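Local coordinates for secreted effector protein SopD (PDB 5CPC), which alters host cell physiology during invasion, acting with SopB in membrane fission and macropinosome formation, and contributes to replication in macrophages, at residues Arg141-Leu146 with Met245-Ile250. Residues are numbered along the deposited sequence; the frame is centred on the assembly and turned at random.
Sequences REERQL and MMHPCI
The side chains of E143 and I250 leave their backbones the same way. E143 CG lies anti to its own carbonyl carbon, with chi1 -78°, and I250 CG1 is placed likewise. The E143 chain then runs out extended to H247, and I250 sends CD1 to the first turn of helix 141-160. The contact joins the N-terminal ends of two helices, 141-160 and 248-256. H247 is the N-cap of the second helix and lies two residues after the end of strand 240-245.

The E143 carboxylate sits beside the H247 side chain, its plane 81° from that of the ring. OE2 of E143 comes to 3.6 Å from H247 CB. E143 OE1 lies 3.7 Å from H247 CD2. This is contact with carbon, not a salt bridge. E143 OE1 takes its hydrogen bond from S140 N, just before the helix. The carboxylate could still help polarise the imidazole.

H247 ND1 accepts from C249 N at 3.0 Å. This capping bond is bent, 148° at the hydrogen, and C249 N is tilted somewhat out of the ring plane. It ties the ring to the first turn of its own helix. NE2, the other ring nitrogen, makes weak hydrogen bonds to the carbonyls of E137 and S138, and the ring of Y278, from helix 264-283, also meets the imidazole.

L146 and I250 supply the apolar part. Their side chains cross at about a right angle. L146 CD2 reaches I250 CD1 at 3.8 Å. A185 and M189 of helix 180-190 also touch L146, while I250 packs on F147 and I150. I250 CD1 also lies 4.1 Å from E143 CB. The same methyl lies against the backbone O of E143 at 3.1 Å, a tight carbon-oxygen approach and not a hydrogen bond.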
# COMPACT_ATOMS: atom_id res chain seq x y z
N ARG A 141 -2.27 -7.57 12.68
CA ARG A 141 -3.25 -6.51 12.89
C ARG A 141 -2.75 -5.12 12.44
O ARG A 141 -3.46 -4.44 11.71
CB ARG A 141 -3.81 -6.52 14.32
CG ARG A 141 -5.36 -6.39 14.37
CD ARG A 141 -6.10 -7.60 15.00
NE ARG A 141 -7.58 -7.47 15.09
CZ ARG A 141 -8.29 -6.38 14.74
NH1 ARG A 141 -7.70 -5.27 14.30
NH2 ARG A 141 -9.61 -6.39 14.83
N GLU A 142 -1.52 -4.73 12.79
CA GLU A 142 -0.87 -3.51 12.20
C GLU A 142 -0.94 -3.40 10.67
O GLU A 142 -1.18 -2.31 10.11
CB GLU A 142 0.67 -3.40 12.67
N GLU A 143 -0.67 -4.53 10.01
CA GLU A 143 -0.35 -4.58 8.57
C GLU A 143 -1.64 -4.47 7.77
O GLU A 143 -1.72 -3.76 6.74
CB GLU A 143 0.33 -5.89 8.21
CG GLU A 143 1.80 -5.91 8.58
CD GLU A 143 2.39 -7.32 8.47
OE1 GLU A 143 1.66 -8.31 8.76
OE2 GLU A 143 3.58 -7.43 8.08
N ARG A 144 -2.62 -5.18 8.26
CA ARG A 144 -3.99 -5.05 7.85
C ARG A 144 -4.54 -3.63 7.91
O ARG A 144 -5.01 -3.17 6.91
CB ARG A 144 -4.82 -5.91 8.70
CG ARG A 144 -6.25 -5.80 8.33
CD ARG A 144 -6.79 -6.94 8.95
NE ARG A 144 -7.78 -6.60 9.94
CZ ARG A 144 -8.16 -7.49 10.83
NH1 ARG A 144 -9.11 -7.20 11.69
NH2 ARG A 144 -7.57 -8.67 10.82
N GLN A 145 -4.52 -2.96 9.07
CA GLN A 145 -4.83 -1.53 9.13
C GLN A 145 -4.08 -0.66 8.14
O GLN A 145 -4.69 0.22 7.55
CB GLN A 145 -4.72 -0.93 10.55
CG GLN A 145 -5.10 0.60 10.64
CD GLN A 145 -4.44 1.25 11.85
OE1 GLN A 145 -3.42 1.96 11.72
NE2 GLN A 145 -5.00 1.00 13.06
N LEU A 146 -2.79 -0.87 7.94
CA LEU A 146 -2.13 -0.14 6.87
C LEU A 146 -2.66 -0.45 5.44
O LEU A 146 -2.76 0.44 4.59
CB LEU A 146 -0.59 -0.32 6.93
CG LEU A 146 0.19 0.31 5.79
CD1 LEU A 146 0.09 1.82 5.92
CD2 LEU A 146 1.70 -0.09 5.79
N MET A 245 10.47 -7.27 6.78
CA MET A 245 10.14 -7.03 5.41
C MET A 245 8.68 -6.55 5.18
O MET A 245 7.77 -7.01 5.83
CB MET A 245 10.42 -8.24 4.56
CG MET A 245 10.31 -7.90 3.04
SD MET A 245 10.80 -9.21 1.90
CE MET A 245 10.54 -10.57 3.02
N MET A 246 8.51 -5.63 4.25
CA MET A 246 7.21 -5.15 3.88
C MET A 246 6.37 -6.39 3.45
O MET A 246 6.80 -7.19 2.60
CB MET A 246 7.33 -4.18 2.71
CG MET A 246 5.98 -3.49 2.43
SD MET A 246 5.99 -2.30 1.09
CE MET A 246 6.46 -0.86 2.05
N HIS A 247 5.21 -6.55 4.10
CA HIS A 247 4.24 -7.56 3.74
C HIS A 247 3.98 -7.54 2.23
O HIS A 247 3.79 -6.50 1.70
CB HIS A 247 2.93 -7.35 4.49
CG HIS A 247 2.05 -8.56 4.43
ND1 HIS A 247 1.30 -8.86 3.30
CD2 HIS A 247 1.85 -9.57 5.31
CE1 HIS A 247 0.64 -9.99 3.52
NE2 HIS A 247 0.95 -10.43 4.73
N PRO A 248 4.04 -8.69 1.55
CA PRO A 248 3.82 -8.68 0.09
C PRO A 248 2.45 -8.09 -0.37
O PRO A 248 2.35 -7.53 -1.48
CB PRO A 248 3.88 -10.17 -0.32
CG PRO A 248 4.33 -10.95 0.93
CD PRO A 248 4.24 -10.04 2.13
N CYS A 249 1.38 -8.23 0.41
CA CYS A 249 0.12 -7.51 -0.02
C CYS A 249 0.29 -5.98 -0.04
O CYS A 249 -0.28 -5.29 -0.90
CB CYS A 249 -1.07 -7.87 0.85
SG CYS A 249 -1.51 -9.58 0.67
N ILE A 250 1.09 -5.45 0.90
CA ILE A 250 1.24 -4.02 1.00
C ILE A 250 2.16 -3.56 -0.12
O ILE A 250 1.81 -2.67 -0.91
CB ILE A 250 1.63 -3.59 2.40
CG1 ILE A 250 0.40 -3.70 3.34
CG2 ILE A 250 2.16 -2.12 2.39
CD1 ILE A 250 0.72 -3.64 4.81